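Local coordinates for putative extracellular solute-binding protein (Bordetella bronchiseptica, PDB 4P56) that binds (R)- and (S)-mandelate and is probably the periplasmic solute-binding component that delivers such aromatic hydroxy acids to a TRAP transporter, at residues 66-77 / 84-95; 126-134 / 321-331. One frame throughout, in Å; residues are numbered along the deposited sequence.

Contact 1. Residues 66-77 / 84-95. With RMN ((R)-mandelic acid), chain D.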
# COMPACT_ATOMS: atom_id res chain seq x y z
N LEU A 66 20.50 4.06 -0.54
CA LEU A 66 21.36 3.81 -1.69
C LEU A 66 20.87 4.71 -2.83
O LEU A 66 19.68 4.96 -2.95
CB LEU A 66 21.27 2.30 -2.08
CG LEU A 66 21.84 1.34 -1.04
CD1 LEU A 66 21.50 -0.13 -1.34
CD2 LEU A 66 23.37 1.50 -0.94
N PRO A 67 21.79 5.20 -3.66
CA PRO A 67 21.45 6.16 -4.71
C PRO A 67 20.61 5.58 -5.87
O PRO A 67 20.02 6.34 -6.61
CB PRO A 67 22.81 6.63 -5.20
CG PRO A 67 23.71 5.38 -4.97
CD PRO A 67 23.21 4.78 -3.71
N LYS A 68 20.60 4.26 -6.03
CA LYS A 68 19.80 3.60 -7.07
C LYS A 68 19.07 2.42 -6.47
O LYS A 68 19.51 1.82 -5.48
CB LYS A 68 20.67 3.07 -8.22
CG LYS A 68 21.28 4.11 -9.10
CD LYS A 68 22.26 3.48 -10.10
CE LYS A 68 23.36 4.47 -10.49
NZ LYS A 68 24.25 3.97 -11.58
N ALA A 69 17.95 2.04 -7.09
CA ALA A 69 17.31 0.77 -6.70
C ALA A 69 18.28 -0.36 -7.03
O ALA A 69 18.90 -0.33 -8.09
CB ALA A 69 15.96 0.59 -7.45
N VAL A 70 18.45 -1.34 -6.14
CA VAL A 70 19.41 -2.43 -6.41
C VAL A 70 18.83 -3.52 -7.31
O VAL A 70 19.56 -4.36 -7.82
CB VAL A 70 19.93 -3.07 -5.09
CG1 VAL A 70 20.61 -2.00 -4.26
CG2 VAL A 70 18.79 -3.70 -4.30
N THR A 71 17.51 -3.52 -7.46
CA THR A 71 16.85 -4.46 -8.37
C THR A 71 15.47 -3.91 -8.74
O THR A 71 15.19 -2.75 -8.45
CB THR A 71 16.69 -5.84 -7.75
OG1 THR A 71 16.13 -6.74 -8.71
CG2 THR A 71 15.79 -5.79 -6.50
N ASN A 72 14.63 -4.71 -9.38
CA ASN A 72 13.28 -4.26 -9.73
C ASN A 72 12.39 -4.23 -8.49
O ASN A 72 12.76 -4.77 -7.46
CB ASN A 72 12.67 -5.18 -10.78
CG ASN A 72 12.67 -6.63 -10.35
OD1 ASN A 72 11.86 -7.05 -9.54
ND2 ASN A 72 13.60 -7.41 -10.90
N PRO A 73 11.21 -3.62 -8.59
CA PRO A 73 10.42 -3.49 -7.34
C PRO A 73 10.08 -4.81 -6.63
O PRO A 73 10.29 -4.95 -5.42
CB PRO A 73 9.17 -2.75 -7.80
CG PRO A 73 9.64 -1.94 -9.02
CD PRO A 73 10.71 -2.76 -9.68
N ALA A 74 9.58 -5.79 -7.36
CA ALA A 74 9.22 -7.04 -6.73
C ALA A 74 10.45 -7.77 -6.18
O ALA A 74 10.36 -8.45 -5.16
CB ALA A 74 8.48 -7.92 -7.71
N GLY A 75 11.61 -7.58 -6.82
CA GLY A 75 12.86 -8.20 -6.40
C GLY A 75 13.39 -7.73 -5.06
O GLY A 75 14.33 -8.30 -4.50
N HIS A 76 12.80 -6.68 -4.53
CA HIS A 76 13.29 -6.11 -3.29
C HIS A 76 13.12 -7.04 -2.07
O HIS A 76 13.89 -6.95 -1.12
CB HIS A 76 12.67 -4.72 -3.03
CG HIS A 76 13.43 -3.59 -3.68
ND1 HIS A 76 13.44 -3.38 -5.04
CD2 HIS A 76 14.24 -2.65 -3.14
CE1 HIS A 76 14.20 -2.33 -5.32
NE2 HIS A 76 14.71 -1.88 -4.19
N PHE A 77 12.15 -7.95 -2.08
CA PHE A 77 12.00 -8.84 -0.93
C PHE A 77 13.23 -9.76 -0.87
O PHE A 77 13.90 -9.88 0.17
CB PHE A 77 10.72 -9.67 -1.05
CG PHE A 77 10.43 -10.47 0.18
CD1 PHE A 77 11.13 -11.62 0.45
CD2 PHE A 77 9.47 -10.06 1.09
CE1 PHE A 77 10.90 -12.35 1.61
CE2 PHE A 77 9.22 -10.81 2.26
CZ PHE A 77 9.93 -11.94 2.51
N LEU A 84 21.64 -8.58 0.08
CA LEU A 84 22.11 -7.57 -0.87
C LEU A 84 21.92 -6.17 -0.30
O LEU A 84 22.76 -5.26 -0.52
CB LEU A 84 21.36 -7.71 -2.20
CG LEU A 84 21.69 -6.68 -3.30
CD1 LEU A 84 23.20 -6.75 -3.69
CD2 LEU A 84 20.79 -6.97 -4.47
N VAL A 85 20.83 -5.98 0.44
CA VAL A 85 20.60 -4.73 1.18
C VAL A 85 19.99 -5.10 2.50
O VAL A 85 19.46 -6.21 2.66
CB VAL A 85 19.65 -3.74 0.44
CG1 VAL A 85 20.26 -3.33 -0.89
CG2 VAL A 85 18.26 -4.34 0.25
N ASP A 86 20.03 -4.17 3.46
CA ASP A 86 19.62 -4.49 4.81
C ASP A 86 18.12 -4.25 5.05
O ASP A 86 17.49 -5.02 5.78
CB ASP A 86 20.41 -3.67 5.83
CG ASP A 86 21.88 -4.07 5.91
OD1 ASP A 86 22.16 -5.29 5.98
OD2 ASP A 86 22.74 -3.16 5.88
N VAL A 87 17.58 -3.19 4.45
CA VAL A 87 16.22 -2.75 4.71
C VAL A 87 15.52 -2.32 3.42
O VAL A 87 16.14 -1.74 2.54
CB VAL A 87 16.22 -1.54 5.69
CG1 VAL A 87 14.83 -0.97 5.90
CG2 VAL A 87 16.90 -1.95 7.02
N THR A 88 14.24 -2.64 3.31
CA THR A 88 13.47 -2.07 2.24
C THR A 88 11.99 -2.07 2.57
O THR A 88 11.60 -2.49 3.65
CB THR A 88 13.67 -2.84 0.92
OG1 THR A 88 13.23 -2.00 -0.15
CG2 THR A 88 12.87 -4.11 0.91
N PHE A 89 11.19 -1.58 1.63
CA PHE A 89 9.73 -1.75 1.69
C PHE A 89 9.25 -2.52 0.47
O PHE A 89 9.84 -2.42 -0.62
CB PHE A 89 9.03 -0.39 1.75
CG PHE A 89 9.35 0.50 0.60
CD1 PHE A 89 10.53 1.23 0.56
CD2 PHE A 89 8.47 0.62 -0.46
CE1 PHE A 89 10.84 2.06 -0.52
CE2 PHE A 89 8.77 1.45 -1.55
CZ PHE A 89 9.94 2.17 -1.57
N VAL A 90 8.20 -3.32 0.65
CA VAL A 90 7.69 -4.13 -0.45
C VAL A 90 6.19 -3.99 -0.48
O VAL A 90 5.57 -3.86 0.56
CB VAL A 90 8.06 -5.63 -0.27
CG1 VAL A 90 9.55 -5.85 -0.37
CG2 VAL A 90 7.52 -6.17 1.05
N SER A 91 5.62 -4.02 -1.68
CA SER A 91 4.18 -3.98 -1.79
C SER A 91 3.61 -5.39 -1.79
O SER A 91 4.02 -6.23 -2.57
CB SER A 91 3.70 -3.28 -3.06
OG SER A 91 2.30 -3.50 -3.20
N HIS A 92 2.61 -5.61 -0.94
CA HIS A 92 1.97 -6.90 -0.84
C HIS A 92 1.26 -7.29 -2.12
O HIS A 92 1.05 -8.46 -2.38
CB HIS A 92 1.03 -6.89 0.34
CG HIS A 92 1.77 -6.95 1.62
ND1 HIS A 92 1.45 -6.16 2.71
CD2 HIS A 92 2.80 -7.72 2.00
CE1 HIS A 92 2.29 -6.42 3.70
NE2 HIS A 92 3.12 -7.38 3.29
N ALA A 93 0.94 -6.29 -2.92
CA ALA A 93 0.34 -6.53 -4.23
C ALA A 93 1.29 -7.18 -5.25
O ALA A 93 0.84 -7.74 -6.25
CB ALA A 93 -0.21 -5.20 -4.81
N TYR A 94 2.59 -7.09 -5.04
CA TYR A 94 3.54 -7.44 -6.08
C TYR A 94 3.91 -8.93 -6.06
O TYR A 94 4.74 -9.35 -6.85
CB TYR A 94 4.79 -6.58 -5.93
CG TYR A 94 4.55 -5.13 -6.22
CD1 TYR A 94 3.26 -4.66 -6.60
CD2 TYR A 94 5.58 -4.21 -6.14
CE1 TYR A 94 3.05 -3.31 -6.85
CE2 TYR A 94 5.37 -2.86 -6.41
CZ TYR A 94 4.10 -2.43 -6.75
OH TYR A 94 3.98 -1.09 -7.01
N TYR A 95 3.30 -9.70 -5.15
CA TYR A 95 3.64 -11.14 -5.00
C TYR A 95 2.42 -12.03 -5.05
O TYR A 95 1.91 -12.46 -4.03
CB TYR A 95 4.41 -11.38 -3.69
CG TYR A 95 5.54 -10.40 -3.57
CD1 TYR A 95 6.79 -10.71 -4.05
CD2 TYR A 95 5.35 -9.17 -2.97
CE1 TYR A 95 7.85 -9.79 -3.96
CE2 TYR A 95 6.37 -8.24 -2.87
CZ TYR A 95 7.61 -8.56 -3.35
OH TYR A 95 8.62 -7.64 -3.27
C1 RMN D . 1.61 1.70 -4.96
C2 RMN D . 2.97 1.79 -4.75
C3 RMN D . 3.59 3.01 -4.57
C4 RMN D . 2.85 4.18 -4.64
C5 RMN D . 1.48 4.10 -4.87
C6 RMN D . 0.87 2.87 -5.02
C7 RMN D . 0.95 0.37 -5.17
C10 RMN D . 0.61 0.23 -6.63
O8 RMN D . -0.25 0.24 -4.50
O11 RMN D . -0.51 0.62 -7.10
O12 RMN D . 1.48 -0.25 -7.42
O HOH W 1 7.88 -4.92 -3.63
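With chi1 at -49°, Tyr-95 sets its CG anti to its carbonyl carbon and brings the phenol to the turn 73-76, where its OH donates to Ala-74 O at 2.7 Å, tilted 29° from the carbonyl plane. Tyr-94 places its CG alike (chi1 -68°), but its differently turned ring goes to the mandelate: Tyr-94 OH donates to ligand carboxylate oxygen O12 at 2.7 Å, with O12 at the ring edge, and is also hydrogen-bonded with Ala-192 N. Tyrosine suits both places, pairing a flat apolar ring with a polar end. Ala-74 is small enough to sit against both tyrosines, and Ser-91 CB covers a face of the Tyr-94 ring. Water 1 joins Pro-73 O, Tyr-95 OH and Ser-91 N.

The turn is itself braced: Asn-72 OD1 accepts from Gly-75 N, an Asx motif, while Asn-72 O takes the ND1 hydrogen of His-76. The side chains of His-76 and Thr-88 cross at about a right angle, His-76 CD2 3.2 Å from Thr-88 OG1; His-76 NE2 bonds with Ser-32 OG and Thr-88 OG1 with Ser-32 O. The branched Val-85 fills the apolar corner between Leu-66 and Val-70, its CG1 a tight 3.5 Å from Leu-66 CD1. Loop and helix start thus pack on strand 87-91 and the tyrosines after it, of which Tyr-94 belongs, with Arg-170 and Asp-236, to the mandelate site of this family 7 solute-binding protein.

Contact 2. Residues 126-134 / 321-331; sequences EKYLLKADE and KGIDGPAALAS
Two helix ends meet here: the last turn of helix 114-129, running into a 3-10 segment, and the start of helix 325-340 with the bend that joins it to helix 310-320. Tyr-128 lies flat against the first turns of helix 325-340. Ala-328 CA sits over one face of the Tyr-128 ring in a CH-pi contact, 3.9 Å from the centroid and 18° off the normal, while Ala-327 CB reaches Tyr-128 CE1 at 3.6 Å. Alanines suit these positions because short side chains let the ring come down close to the helix backbone; Lys-127 CG covers the opposite face. Ser-331 CB flanks CE2, and water 2 gathers Tyr-128 OH, Ser-331 OG and Lys-127 NZ.

Gly-322, with the positive phi of a Schellman motif, ends the preceding helix, and Asp-324 caps the next, its OD1 accepting from Ala-327 N. Between them Ile-323 turns inward. Its chi1 of 71° puts CG1 between backbone N and carbonyl carbon, and the unstaggered chi2 of 103° turns Ile-323 CD1 onto Leu-129 CD2 at 3.3 Å, a sign of tight packing. Ala-132 CB meets Lys-321 CB at 4.0 Å, and the extended Lys-131 brings CE to 3.4 Å from Gly-322 O.

No direct hydrogen bond crosses the contact. Water 3 links Tyr-128 O to Asp-324 N, and water 4 Ala-132 O to Lys-321 NZ, so cohesion comes from apolar packing and the polar links between the segments run through water.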
# COMPACT_ATOMS: atom_id res chain seq x y z
N GLU A 126 -0.17 -7.93 13.55
CA GLU A 126 0.66 -8.26 14.69
C GLU A 126 -0.06 -9.19 15.68
O GLU A 126 0.50 -10.17 16.14
CB GLU A 126 1.04 -6.96 15.40
CG GLU A 126 1.68 -7.19 16.74
CD GLU A 126 2.05 -5.91 17.42
OE1 GLU A 126 1.13 -5.13 17.80
OE2 GLU A 126 3.27 -5.69 17.54
N LYS A 127 -1.31 -8.87 16.01
CA LYS A 127 -2.03 -9.66 17.02
C LYS A 127 -2.45 -11.05 16.52
O LYS A 127 -2.43 -12.00 17.27
CB LYS A 127 -3.28 -8.90 17.49
CG LYS A 127 -4.16 -9.70 18.48
CD LYS A 127 -5.11 -8.76 19.16
CE LYS A 127 -5.85 -9.39 20.32
NZ LYS A 127 -6.79 -8.37 20.88
N TYR A 128 -2.84 -11.17 15.26
CA TYR A 128 -3.50 -12.41 14.81
C TYR A 128 -2.76 -13.19 13.72
O TYR A 128 -3.00 -14.38 13.54
CB TYR A 128 -4.92 -12.11 14.29
CG TYR A 128 -5.89 -11.57 15.32
CD1 TYR A 128 -6.58 -12.42 16.17
CD2 TYR A 128 -6.13 -10.21 15.42
CE1 TYR A 128 -7.45 -11.93 17.09
CE2 TYR A 128 -7.01 -9.71 16.36
CZ TYR A 128 -7.66 -10.57 17.19
OH TYR A 128 -8.55 -10.07 18.12
N LEU A 129 -1.92 -12.52 12.93
CA LEU A 129 -1.52 -13.10 11.66
C LEU A 129 -0.03 -13.43 11.54
O LEU A 129 0.38 -14.12 10.60
CB LEU A 129 -1.90 -12.15 10.51
CG LEU A 129 -3.39 -11.77 10.47
CD1 LEU A 129 -3.71 -10.79 9.35
CD2 LEU A 129 -4.20 -13.01 10.29
N LEU A 130 0.78 -12.96 12.48
CA LEU A 130 2.22 -13.15 12.38
C LEU A 130 2.62 -14.62 12.32
O LEU A 130 3.59 -14.97 11.65
CB LEU A 130 2.94 -12.50 13.57
CG LEU A 130 2.97 -10.97 13.65
CD1 LEU A 130 3.76 -10.58 14.85
CD2 LEU A 130 3.58 -10.32 12.42
N LYS A 131 1.90 -15.47 13.07
CA LYS A 131 2.23 -16.89 13.15
C LYS A 131 2.14 -17.67 11.83
O LYS A 131 2.75 -18.73 11.70
CB LYS A 131 1.41 -17.60 14.24
CG LYS A 131 -0.10 -17.55 14.03
CD LYS A 131 -0.81 -18.22 15.21
CE LYS A 131 -2.23 -18.62 14.86
NZ LYS A 131 -2.88 -19.30 16.03
N ALA A 132 1.43 -17.11 10.86
CA ALA A 132 1.28 -17.73 9.54
C ALA A 132 2.55 -17.66 8.66
O ALA A 132 2.63 -18.33 7.61
CB ALA A 132 0.12 -17.09 8.84
N ASP A 133 3.49 -16.80 9.05
CA ASP A 133 4.84 -16.74 8.46
C ASP A 133 4.83 -16.31 6.98
O ASP A 133 5.66 -16.75 6.20
CB ASP A 133 5.53 -18.12 8.59
CG ASP A 133 7.04 -18.06 8.51
OD1 ASP A 133 7.61 -16.97 8.79
OD2 ASP A 133 7.64 -19.13 8.20
N GLU A 134 3.93 -15.41 6.61
CA GLU A 134 3.91 -14.93 5.22
C GLU A 134 5.22 -14.23 4.82
O GLU A 134 5.57 -14.26 3.63
CB GLU A 134 2.76 -13.97 4.99
CG GLU A 134 1.39 -14.60 5.09
CD GLU A 134 0.31 -13.68 4.62
OE1 GLU A 134 0.34 -12.45 4.96
OE2 GLU A 134 -0.56 -14.19 3.86
N LYS A 321 -4.60 -20.91 6.85
CA LYS A 321 -3.35 -20.55 7.48
C LYS A 321 -3.39 -20.74 8.99
O LYS A 321 -2.42 -20.40 9.68
CB LYS A 321 -2.98 -19.09 7.19
CG LYS A 321 -2.56 -18.84 5.76
CD LYS A 321 -1.23 -19.53 5.42
CE LYS A 321 -0.71 -19.05 4.05
NZ LYS A 321 0.58 -19.65 3.63
N GLY A 322 -4.50 -21.23 9.52
CA GLY A 322 -4.54 -21.56 10.93
C GLY A 322 -4.76 -20.36 11.83
O GLY A 322 -4.49 -20.41 13.02
N ILE A 323 -5.28 -19.27 11.29
CA ILE A 323 -5.54 -18.10 12.14
C ILE A 323 -7.02 -17.91 12.39
O ILE A 323 -7.86 -18.52 11.70
CB ILE A 323 -4.95 -16.83 11.55
CG1 ILE A 323 -5.73 -16.41 10.33
CG2 ILE A 323 -3.45 -16.97 11.25
CD1 ILE A 323 -6.62 -15.29 10.67
N ASP A 324 -7.33 -17.08 13.39
CA ASP A 324 -8.72 -16.72 13.72
C ASP A 324 -9.26 -15.59 12.81
O ASP A 324 -9.17 -14.41 13.13
CB ASP A 324 -8.85 -16.32 15.19
CG ASP A 324 -10.32 -16.25 15.64
OD1 ASP A 324 -11.23 -16.17 14.78
OD2 ASP A 324 -10.55 -16.24 16.86
N GLY A 325 -9.81 -16.00 11.69
CA GLY A 325 -10.24 -15.09 10.65
C GLY A 325 -11.28 -14.13 11.17
O GLY A 325 -11.10 -12.92 11.04
N PRO A 326 -12.39 -14.66 11.72
CA PRO A 326 -13.47 -13.79 12.20
C PRO A 326 -13.01 -12.82 13.26
O PRO A 326 -13.46 -11.69 13.23
CB PRO A 326 -14.52 -14.80 12.71
CG PRO A 326 -14.36 -15.95 11.77
CD PRO A 326 -12.84 -16.05 11.54
N ALA A 327 -12.08 -13.23 14.13
CA ALA A 327 -11.54 -12.34 15.17
C ALA A 327 -10.70 -11.22 14.59
O ALA A 327 -10.88 -10.05 14.96
CB ALA A 327 -10.72 -13.10 16.14
N ALA A 328 -9.79 -11.58 13.69
CA ALA A 328 -8.94 -10.60 13.05
C ALA A 328 -9.78 -9.57 12.27
O ALA A 328 -9.57 -8.36 12.35
CB ALA A 328 -7.90 -11.29 12.16
N LEU A 329 -10.77 -10.06 11.54
CA LEU A 329 -11.59 -9.20 10.71
C LEU A 329 -12.42 -8.25 11.58
O LEU A 329 -12.48 -7.03 11.33
CB LEU A 329 -12.48 -10.09 9.83
CG LEU A 329 -13.32 -9.38 8.79
CD1 LEU A 329 -12.47 -8.58 7.83
CD2 LEU A 329 -14.12 -10.44 8.04
N ALA A 330 -13.03 -8.79 12.62
CA ALA A 330 -13.83 -8.02 13.55
C ALA A 330 -12.97 -6.98 14.28
O ALA A 330 -13.39 -5.86 14.51
CB ALA A 330 -14.52 -8.95 14.54
N SER A 331 -11.76 -7.38 14.63
CA SER A 331 -10.87 -6.49 15.33
C SER A 331 -10.46 -5.31 14.44
O SER A 331 -10.48 -4.15 14.86
CB SER A 331 -9.63 -7.28 15.75
OG SER A 331 -8.75 -6.48 16.52
O HOH W 2 -8.60 -7.17 19.06
O HOH W 3 -5.06 -15.84 14.97
O HOH W 4 2.74 -18.64 5.04

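How the contacts relate
Strand 87-91, in contact 1, and helix 114-129, in contact 2, follow each other in the chain, yet the contact centres lie 25 Å apart and share no residue. Contact 1 is the more buried, with seven of thirteen touching residues buried, and reaches the ligand; contact 2 is farther from the chain centre and has three buried of eleven. Their chemistry follows: 66-77 / 84-95 is joined by a direct tyrosine-to-carbonyl bond and a bridging water, whereas 126-134 / 321-331 has only water-mediated polar links. Each uses tyrosine against alanine, but contact 1 exploits the hydroxyl toward a carbonyl and contact 2 the ring face toward a helix.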